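Local coordinates for protein alpha-L-rhamnosidase (Streptomyces avermitilis, PDB 3W5M) that hydrolyses terminal non-reducing alpha-L-rhamnose residues, releasing L-rhamnose from citrus flavonoids and gum arabic, and binds L-rhamnose through a calcium-dependent carbohydrate-binding module, at residues A[11-16]-A[708-713]; A[675-680]-A[727-732]; A[752-757]-A[812-817]. One frame throughout, in Å; residues are numbered along the deposited sequence.

Contact 1: residues A[11-16]-A[708-713]; sequences VEYVQR and QAYGDR
Tyr13 reaches from the 11-16 loop to the end of a helix and gives its hydroxyl proton to Asp712: Tyr13 OH lies 2.6 Å from Asp712 OD2, a short bond. The carboxylate oxygen sits at the edge of the phenol ring, in its plane, while the hydroxyl meets OD2 on its anti side, 26° out of the carboxylate plane. The planes of ring and carboxylate are inclined by only 24°. The tight part of the contact continues on Tyr710. Its CB is 3.6 Å from Tyr13 OH, and the edge of the Tyr13 ring is turned toward the Tyr710 face in a T-shaped pair, centroids 5.8 Å apart and planes at 82°. The ring-to-ring touch is looser than the polar one, the closest carbons being Tyr13 CE1 and Tyr710 CD1 at 4.3 Å.

The tyrosine is presented by a type I' turn from Val11 to Val14, closed by Val14 N to Val11 O at 3.1 Å and by the reciprocal Val11 N to Val14 O. Asp712 gives OD2 to Tyr13 while OD1 caps Val715 N and pairs with Arg26. That arginine also forms a salt bridge with Glu12, so its charge lies between the two carboxylates and would be expected to ease their mutual repulsion. Away from this buried cluster, Gln15, Arg16 and Arg713 are solvent-exposed and add nothing to the interface.

The contact joins the N-terminal immunoglobulin-like domain to the catalytic helical domain: Tyr13 packs on Ala658 and Arg659 of helix 658-671 and on Arg26 of strand 26-32, and the 708-713 side is the junction where helix 698-710 ends and helix 713-732 begins.

Contact 2: residues A[675-680]-A[727-732]; sequences DGAFTD and LRYLEK
Tyr729 carries this contact, its ring laid against the loop 675-680 with Ala677 CB over one face. The methyl carbon stands 3.7 Å from the ring centroid and only 13° off the ring normal, a centred CH-pi contact. With CG anti to the backbone N (chi1 169°), the tyrosine side chain extends from its helix toward the loop, and its second torsion, close to perpendicular, turns the ring so that Ala677 meets a face and Asp675 an edge. Asp675 OD2 lies in the ring plane, 3.7 Å from Tyr729 CE1, the carboxylate standing almost perpendicular to the ring at 89°. Nearer the backbone, Asp675 O is 3.4 Å from Tyr729 CB.

The first torsion of Asp675 sets CG between the backbone N and carbonyl carbon, and OD1 then bonds to Thr673. Its OD2 accepts from a water at 2.6 Å; the same water accepts from Lys732 NZ at 2.9 Å, linking opposite charges that do not touch directly.

The Tyr729 ring is also stacked with His733. Through Tyr729, helix 713-732 packs against the loop between helices 658-671 and 698-710, while Leu727 and Leu730 of the same helix pack on helix 756-777.

Contact 3: residues A[752-757]-A[812-817]; sequences DETPKD and QSAYVL
Asp752 OD2 is gripped by several groups at the start of helix 812-820. Across the contact it accepts from Gln812 N at 3.1 Å, and the N-H...O angle of 171° shows a nearly straight bond. The amide meets OD2 on its syn side, 35° out of the carboxylate plane. Ser848 OG bonds to the same oxygen, and a water lies 3.1 Å from Asp752 OD2. That water accepts from Ser813 N at 3.0 Å and may bridge to Asp752, which would add a second, indirect link to the next amide of the helix's first turn. The helix dipole would be expected to stabilise a negative carboxylate here.

A chi1 of -159° swings the carboxylate of Asp752 away from its own N and toward the helix start. The Gln812 side chain passes the Asp752 carboxylate at about a right angle, with CG 3.7 Å from Asp752 OD2, and carries its amide on to Ser848, whose backbone N is bonded by Gln812 OE1.

Farther along, Thr754 splits its two branches between different partners. OG1 reaches 3.5 Å from Ser813 CB, but is hydrogen-bonded to Thr811 OG1, the oxygen to which Ala814 N is bonded as well. CG2 stands 4.1 Å from Ala814 CB, a looser apolar touch. Ser813 OG is hydrogen-bonded to Asp746, earlier in the same loop.

Side chains from outside the helix accept hydrogen bonds from its first backbone amides, Asp752 reaching across from a segment about 55 residues away in the chain. The arrangement lies in the (alpha/alpha)6-barrel of this family 78 glycoside hydrolase, where the loop leading into helix 756-777 meets the beginning of helix 812-820.

How the contacts relate
Contacts 2 and 3 both lie within the catalytic helical domain, their centres 22 Å apart and their nearest atoms about 10 Å; helix 713-732, with 727-732, is followed by helix 756-777, which 752-757 leads into. Contact 1 instead ties the N-terminal domain to this barrel, with its centre 29 Å from contact 2 and 36 Å from contact 3. Successive helices tie it to contact 2: segment 708-713 ends helix 698-710 and enters helix 713-732, which carries 727-732. The side chains of Ala677 in contact 2 and Ser813 in contact 3 lie at similar distance from that of the rhamnose-binding Trp695, about 10 and 11 Å, whereas contact 1 is remote from the annotated sites.

Contact 1: residues A[11-16]-A[708-713]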
loop_
_atom_site.group_PDB
_atom_site.type_symbol
_atom_site.label_atom_id
_atom_site.label_comp_id
_atom_site.label_asym_id
_atom_site.label_seq_id
_atom_site.Cartn_x
_atom_site.Cartn_y
_atom_site.Cartn_z
ATOM N N VAL A 11 15.394 15.675 10.341
ATOM C CA VAL A 11 14.553 15.605 11.526
ATOM C C VAL A 11 13.520 14.517 11.228
ATOM O O VAL A 11 12.815 14.571 10.223
ATOM C CB VAL A 11 13.867 16.953 11.810
ATOM C CG1 VAL A 11 12.991 16.847 13.057
ATOM C CG2 VAL A 11 14.909 18.067 12.019
ATOM N N GLU A 12 13.438 13.510 12.089
ATOM C CA GLU A 12 12.526 12.401 11.827
ATOM C C GLU A 12 12.649 11.865 10.388
ATOM O O GLU A 12 11.630 11.675 9.708
ATOM C CB GLU A 12 11.073 12.778 12.175
ATOM C CG GLU A 12 10.833 13.101 13.647
ATOM C CD GLU A 12 10.906 11.852 14.533
ATOM O OE1 GLU A 12 10.481 10.751 14.082
ATOM O OE2 GLU A 12 11.379 11.961 15.689
ATOM N N TYR A 13 13.895 11.599 9.972
ATOM C CA TYR A 13 14.240 10.964 8.695
ATOM C C TYR A 13 14.105 11.872 7.488
ATOM O O TYR A 13 14.341 11.430 6.374
ATOM C CB TYR A 13 13.386 9.698 8.447
ATOM C CG TYR A 13 13.716 8.576 9.406
ATOM C CD1 TYR A 13 14.764 7.725 9.148
ATOM C CD2 TYR A 13 12.958 8.364 10.559
ATOM C CE1 TYR A 13 15.074 6.679 10.010
ATOM C CE2 TYR A 13 13.257 7.318 11.442
ATOM C CZ TYR A 13 14.325 6.488 11.163
ATOM O OH TYR A 13 14.649 5.410 11.987
ATOM N N VAL A 14 13.697 13.114 7.672
ATOM C CA VAL A 14 13.482 13.943 6.465
ATOM C C VAL A 14 14.120 15.338 6.605
ATOM O O VAL A 14 14.310 15.826 7.707
ATOM C CB VAL A 14 11.992 14.053 6.029
ATOM C CG1 VAL A 14 11.292 12.690 5.912
ATOM C CG2 VAL A 14 11.217 14.974 6.923
ATOM N N GLN A 15 14.390 15.990 5.475
ATOM C CA GLN A 15 14.861 17.351 5.493
ATOM C C GLN A 15 13.654 18.286 5.539
ATOM O O GLN A 15 12.733 18.167 4.730
ATOM C CB GLN A 15 15.705 17.625 4.238
ATOM C CG GLN A 15 16.950 16.758 4.133
ATOM C CD GLN A 15 18.110 17.517 3.518
ATOM O OE1 GLN A 15 18.051 17.959 2.370
ATOM N NE2 GLN A 15 19.153 17.713 4.303
ATOM N N ARG A 16 13.634 19.186 6.512
ATOM C CA ARG A 16 12.573 20.219 6.588
ATOM C C ARG A 16 11.119 19.705 6.625
ATOM O O ARG A 16 10.281 20.112 5.808
ATOM C CB ARG A 16 12.769 21.264 5.465
ATOM C CG ARG A 16 14.139 21.921 5.470
ATOM C CD ARG A 16 14.315 22.865 4.277
ATOM N NE ARG A 16 14.276 22.090 3.040
ATOM C CZ ARG A 16 15.326 21.487 2.475
ATOM N NH1 ARG A 16 16.554 21.571 2.987
ATOM N NH2 ARG A 16 15.130 20.774 1.389
ATOM N N GLN A 708 17.834 -3.079 13.307
ATOM C CA GLN A 708 19.039 -3.486 12.599
ATOM C C GLN A 708 19.452 -2.513 11.472
ATOM O O GLN A 708 20.635 -2.150 11.345
ATOM C CB GLN A 708 18.872 -4.906 12.051
ATOM C CG GLN A 708 18.895 -5.925 13.171
ATOM C CD GLN A 708 20.253 -5.942 13.857
ATOM O OE1 GLN A 708 21.286 -6.109 13.199
ATOM N NE2 GLN A 708 20.262 -5.727 15.164
ATOM N N ALA A 709 18.484 -2.072 10.666
ATOM C CA ALA A 709 18.808 -1.203 9.530
ATOM C C ALA A 709 19.098 0.227 9.930
ATOM O O ALA A 709 19.988 0.879 9.336
ATOM C CB ALA A 709 17.693 -1.232 8.477
ATOM N N TYR A 710 18.359 0.727 10.911
ATOM C CA TYR A 710 18.383 2.171 11.203
ATOM C C TYR A 710 18.943 2.480 12.591
ATOM O O TYR A 710 19.323 3.615 12.863
ATOM C CB TYR A 710 17.009 2.838 11.011
ATOM C CG TYR A 710 16.475 2.612 9.625
ATOM C CD1 TYR A 710 17.077 3.222 8.521
ATOM C CD2 TYR A 710 15.374 1.780 9.410
ATOM C CE1 TYR A 710 16.596 2.998 7.234
ATOM C CE2 TYR A 710 14.891 1.546 8.130
ATOM C CZ TYR A 710 15.497 2.162 7.041
ATOM O OH TYR A 710 15.015 1.897 5.750
ATOM N N GLY A 711 19.015 1.471 13.457
ATOM C CA GLY A 711 19.447 1.734 14.831
ATOM C C GLY A 711 18.380 2.495 15.593
ATOM O O GLY A 711 18.687 3.148 16.600
ATOM N N ASP A 712 17.123 2.403 15.132
ATOM C CA ASP A 712 16.011 3.164 15.700
ATOM C C ASP A 712 15.542 2.579 17.029
ATOM O O ASP A 712 14.738 1.634 17.032
ATOM C CB ASP A 712 14.833 3.175 14.708
ATOM C CG ASP A 712 13.762 4.176 15.071
ATOM O OD1 ASP A 712 13.424 4.316 16.266
ATOM O OD2 ASP A 712 13.231 4.838 14.139
ATOM N N ARG A 713 16.015 3.142 18.150
ATOM C CA ARG A 713 15.658 2.608 19.477
ATOM C C ARG A 713 14.214 2.901 19.824
ATOM O O ARG A 713 13.600 2.151 20.544
ATOM C CB ARG A 713 16.601 3.121 20.610
ATOM C CG ARG A 713 18.058 2.689 20.409
ATOM C CD ARG A 713 19.031 3.319 21.406
ATOM N NE ARG A 713 19.116 2.574 22.667
ATOM C CZ ARG A 713 18.515 2.939 23.801
ATOM N NH1 ARG A 713 17.769 4.028 23.841
ATOM N NH2 ARG A 713 18.648 2.209 24.895
#

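Contact 2: residues A[675-680]-A[727-732]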
loop_
_atom_site.group_PDB
_atom_site.type_symbol
_atom_site.label_atom_id
_atom_site.label_comp_id
_atom_site.label_asym_id
_atom_site.label_seq_id
_atom_site.Cartn_x
_atom_site.Cartn_y
_atom_site.Cartn_z
ATOM N N ASP A 675 -6.797 -10.101 23.802
ATOM C CA ASP A 675 -6.010 -11.157 24.447
ATOM C C ASP A 675 -4.570 -11.250 23.916
ATOM O O ASP A 675 -3.841 -12.225 24.163
ATOM C CB ASP A 675 -6.759 -12.495 24.450
ATOM C CG ASP A 675 -6.979 -13.053 23.069
ATOM O OD1 ASP A 675 -7.129 -12.267 22.114
ATOM O OD2 ASP A 675 -7.011 -14.296 22.935
ATOM N N GLY A 676 -4.158 -10.209 23.199
ATOM C CA GLY A 676 -2.740 -10.017 22.826
ATOM C C GLY A 676 -2.313 -10.639 21.512
ATOM O O GLY A 676 -1.115 -10.711 21.204
ATOM N N ALA A 677 -3.274 -11.110 20.714
ATOM C CA ALA A 677 -2.913 -11.726 19.456
ATOM C C ALA A 677 -2.730 -10.635 18.371
ATOM O O ALA A 677 -3.637 -9.830 18.152
ATOM C CB ALA A 677 -3.985 -12.741 19.031
ATOM N N PHE A 678 -1.575 -10.630 17.708
ATOM C CA PHE A 678 -1.451 -9.865 16.448
ATOM C C PHE A 678 -2.347 -10.497 15.354
ATOM O O PHE A 678 -2.433 -11.724 15.244
ATOM C CB PHE A 678 0.011 -9.823 16.016
ATOM C CG PHE A 678 0.891 -8.927 16.877
ATOM C CD1 PHE A 678 0.566 -7.574 17.059
ATOM C CD2 PHE A 678 2.057 -9.418 17.484
ATOM C CE1 PHE A 678 1.372 -6.737 17.836
ATOM C CE2 PHE A 678 2.877 -8.570 18.234
ATOM C CZ PHE A 678 2.527 -7.226 18.412
ATOM N N THR A 679 -2.981 -9.656 14.528
ATOM C CA THR A 679 -3.889 -10.089 13.442
ATOM C C THR A 679 -3.150 -10.501 12.161
ATOM O O THR A 679 -1.957 -10.224 11.992
ATOM C CB THR A 679 -4.901 -8.958 13.122
ATOM O OG1 THR A 679 -4.167 -7.737 12.874
ATOM C CG2 THR A 679 -5.873 -8.731 14.305
ATOM N N ASP A 680 -3.854 -11.203 11.263
ATOM C CA ASP A 680 -3.290 -11.609 9.996
ATOM C C ASP A 680 -3.077 -10.382 9.094
ATOM O O ASP A 680 -2.157 -10.348 8.300
ATOM C CB ASP A 680 -4.209 -12.609 9.279
ATOM C CG ASP A 680 -4.314 -13.964 10.012
ATOM O OD1 ASP A 680 -3.539 -14.213 10.973
ATOM O OD2 ASP A 680 -5.191 -14.773 9.607
ATOM N N LEU A 727 3.706 -12.645 23.403
ATOM C CA LEU A 727 4.374 -13.843 23.963
ATOM C C LEU A 727 3.491 -14.508 25.007
ATOM O O LEU A 727 3.457 -15.761 25.120
ATOM C CB LEU A 727 5.752 -13.495 24.558
ATOM C CG LEU A 727 6.884 -13.208 23.558
ATOM C CD1 LEU A 727 8.096 -12.610 24.255
ATOM C CD2 LEU A 727 7.275 -14.420 22.717
ATOM N N ARG A 728 2.793 -13.680 25.782
ATOM C CA ARG A 728 1.854 -14.146 26.798
ATOM C C ARG A 728 0.692 -14.898 26.142
ATOM O O ARG A 728 0.304 -15.993 26.597
ATOM C CB ARG A 728 1.383 -12.991 27.666
ATOM C CG ARG A 728 0.177 -13.286 28.529
ATOM C CD ARG A 728 -0.276 -12.015 29.211
ATOM N NE ARG A 728 0.653 -11.611 30.263
ATOM C CZ ARG A 728 0.609 -10.429 30.878
ATOM N NH1 ARG A 728 -0.317 -9.539 30.530
ATOM N NH2 ARG A 728 1.488 -10.133 31.836
ATOM N N TYR A 729 0.169 -14.333 25.052
ATOM C CA TYR A 729 -0.813 -15.016 24.218
ATOM C C TYR A 729 -0.290 -16.357 23.717
ATOM O O TYR A 729 -1.008 -17.361 23.767
ATOM C CB TYR A 729 -1.230 -14.137 23.005
ATOM C CG TYR A 729 -2.034 -14.909 21.973
ATOM C CD1 TYR A 729 -3.426 -15.009 22.073
ATOM C CD2 TYR A 729 -1.394 -15.568 20.911
ATOM C CE1 TYR A 729 -4.157 -15.748 21.144
ATOM C CE2 TYR A 729 -2.120 -16.265 19.962
ATOM C CZ TYR A 729 -3.488 -16.367 20.097
ATOM O OH TYR A 729 -4.170 -17.085 19.159
ATOM N N LEU A 730 0.945 -16.391 23.240
ATOM C CA LEU A 730 1.483 -17.597 22.630
ATOM C C LEU A 730 1.717 -18.694 23.674
ATOM O O LEU A 730 1.533 -19.876 23.393
ATOM C CB LEU A 730 2.788 -17.296 21.908
ATOM C CG LEU A 730 2.669 -16.513 20.580
ATOM C CD1 LEU A 730 4.064 -16.146 20.110
ATOM C CD2 LEU A 730 1.907 -17.279 19.493
ATOM N N GLU A 731 2.150 -18.299 24.864
ATOM C CA GLU A 731 2.342 -19.270 25.954
ATOM C C GLU A 731 1.013 -19.870 26.402
ATOM O O GLU A 731 0.924 -21.072 26.652
ATOM C CB GLU A 731 3.065 -18.624 27.136
ATOM C CG GLU A 731 3.205 -19.537 28.344
ATOM C CD GLU A 731 4.419 -19.214 29.202
ATOM O OE1 GLU A 731 4.713 -18.014 29.414
ATOM O OE2 GLU A 731 5.083 -20.172 29.674
ATOM N N LYS A 732 -0.023 -19.041 26.488
ATOM C CA LYS A 732 -1.359 -19.522 26.833
ATOM C C LYS A 732 -1.893 -20.517 25.786
ATOM O O LYS A 732 -2.509 -21.527 26.133
ATOM C CB LYS A 732 -2.315 -18.345 26.999
ATOM C CG LYS A 732 -3.663 -18.730 27.579
ATOM C CD LYS A 732 -4.615 -17.544 27.585
ATOM C CE LYS A 732 -5.979 -17.949 28.129
ATOM N NZ LYS A 732 -7.021 -17.013 27.627
HETATM O O HOH W 1 -6.594 -15.794 25.042
#

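Contact 3: residues A[752-757]-A[812-817]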
loop_
_atom_site.group_PDB
_atom_site.type_symbol
_atom_site.label_atom_id
_atom_site.label_comp_id
_atom_site.label_asym_id
_atom_site.label_seq_id
_atom_site.Cartn_x
_atom_site.Cartn_y
_atom_site.Cartn_z
ATOM N N ASP A 752 6.581 -29.427 -0.838
ATOM C CA ASP A 752 7.530 -29.771 0.219
ATOM C C ASP A 752 6.945 -29.114 1.465
ATOM O O ASP A 752 7.459 -28.092 1.929
ATOM C CB ASP A 752 8.915 -29.199 -0.128
ATOM C CG ASP A 752 10.076 -29.895 0.607
ATOM O OD1 ASP A 752 9.917 -31.048 1.061
ATOM O OD2 ASP A 752 11.176 -29.285 0.698
ATOM N N GLU A 753 5.850 -29.687 1.970
ATOM C CA GLU A 753 5.058 -29.090 3.044
ATOM C C GLU A 753 5.586 -29.358 4.464
ATOM O O GLU A 753 5.496 -30.474 4.970
ATOM C CB GLU A 753 3.594 -29.533 2.933
ATOM C CG GLU A 753 2.667 -28.988 4.023
ATOM C CD GLU A 753 2.134 -27.581 3.732
ATOM O OE1 GLU A 753 2.248 -27.107 2.572
ATOM O OE2 GLU A 753 1.595 -26.943 4.672
ATOM N N THR A 754 6.117 -28.321 5.106
ATOM C CA THR A 754 6.574 -28.417 6.495
ATOM C C THR A 754 5.399 -28.475 7.456
ATOM O O THR A 754 4.471 -27.650 7.363
ATOM C CB THR A 754 7.467 -27.215 6.886
ATOM O OG1 THR A 754 8.487 -27.033 5.900
ATOM C CG2 THR A 754 8.118 -27.415 8.285
ATOM N N PRO A 755 5.426 -29.442 8.406
ATOM C CA PRO A 755 4.436 -29.536 9.476
ATOM C C PRO A 755 4.275 -28.207 10.218
ATOM O O PRO A 755 5.259 -27.596 10.630
ATOM C CB PRO A 755 5.011 -30.604 10.412
ATOM C CG PRO A 755 5.864 -31.445 9.528
ATOM C CD PRO A 755 6.431 -30.525 8.480
ATOM N N LYS A 756 3.032 -27.766 10.360
ATOM C CA LYS A 756 2.733 -26.447 10.908
ATOM C C LYS A 756 3.079 -26.302 12.389
ATOM O O LYS A 756 3.319 -25.191 12.843
ATOM C CB LYS A 756 1.269 -26.061 10.619
ATOM C CG LYS A 756 0.974 -25.931 9.130
ATOM C CD LYS A 756 -0.515 -25.845 8.860
ATOM C CE LYS A 756 -0.760 -25.502 7.407
ATOM N NZ LYS A 756 -2.221 -25.318 7.193
ATOM N N ASP A 757 3.118 -27.409 13.149
ATOM C CA ASP A 757 3.538 -27.333 14.562
ATOM C C ASP A 757 5.048 -27.075 14.723
ATOM O O ASP A 757 5.452 -26.374 15.637
ATOM C CB ASP A 757 3.090 -28.552 15.394
ATOM C CG ASP A 757 3.547 -29.887 14.799
ATOM O OD1 ASP A 757 3.645 -30.017 13.560
ATOM O OD2 ASP A 757 3.783 -30.830 15.588
ATOM N N GLN A 812 13.057 -28.758 3.068
ATOM C CA GLN A 812 14.079 -27.722 2.954
ATOM C C GLN A 812 13.820 -26.632 4.019
ATOM O O GLN A 812 14.740 -26.237 4.751
ATOM C CB GLN A 812 14.115 -27.131 1.534
ATOM C CG GLN A 812 14.653 -28.076 0.468
ATOM C CD GLN A 812 14.921 -27.383 -0.855
ATOM O OE1 GLN A 812 14.995 -26.163 -0.917
ATOM N NE2 GLN A 812 15.067 -28.164 -1.923
ATOM N N SER A 813 12.565 -26.191 4.127
ATOM C CA SER A 813 12.178 -25.147 5.087
ATOM C C SER A 813 12.336 -25.550 6.543
ATOM O O SER A 813 12.704 -24.711 7.358
ATOM C CB SER A 813 10.757 -24.644 4.829
ATOM O OG SER A 813 10.785 -23.808 3.706
ATOM N N ALA A 814 12.097 -26.831 6.852
ATOM C CA ALA A 814 12.328 -27.379 8.196
ATOM C C ALA A 814 13.766 -27.172 8.665
ATOM O O ALA A 814 13.992 -26.838 9.830
ATOM C CB ALA A 814 11.953 -28.860 8.272
ATOM N N TYR A 815 14.729 -27.332 7.764
ATOM C CA TYR A 815 16.123 -27.137 8.129
ATOM C C TYR A 815 16.497 -25.671 8.109
ATOM O O TYR A 815 17.161 -25.182 9.020
ATOM C CB TYR A 815 17.027 -27.946 7.218
ATOM C CG TYR A 815 16.771 -29.413 7.427
ATOM C CD1 TYR A 815 17.028 -30.005 8.669
ATOM C CD2 TYR A 815 16.237 -30.201 6.408
ATOM C CE1 TYR A 815 16.785 -31.350 8.876
ATOM C CE2 TYR A 815 15.983 -31.552 6.611
ATOM C CZ TYR A 815 16.248 -32.113 7.841
ATOM O OH TYR A 815 15.998 -33.453 8.050
ATOM N N VAL A 816 16.071 -24.976 7.058
ATOM C CA VAL A 816 16.312 -23.547 6.971
ATOM C C VAL A 816 15.903 -22.858 8.271
ATOM O O VAL A 816 16.699 -22.101 8.848
ATOM C CB VAL A 816 15.561 -22.906 5.779
ATOM C CG1 VAL A 816 15.588 -21.380 5.910
ATOM C CG2 VAL A 816 16.230 -23.303 4.458
ATOM N N LEU A 817 14.681 -23.108 8.729
ATOM C CA LEU A 817 14.149 -22.361 9.862
ATOM C C LEU A 817 14.847 -22.699 11.172
ATOM O O LEU A 817 15.122 -21.807 11.987
ATOM C CB LEU A 817 12.646 -22.575 10.006
ATOM C CG LEU A 817 11.863 -21.783 8.945
ATOM C CD1 LEU A 817 10.452 -22.308 8.822
ATOM C CD2 LEU A 817 11.850 -20.292 9.248
HETATM O O HOH W 2 10.419 -26.526 2.008
#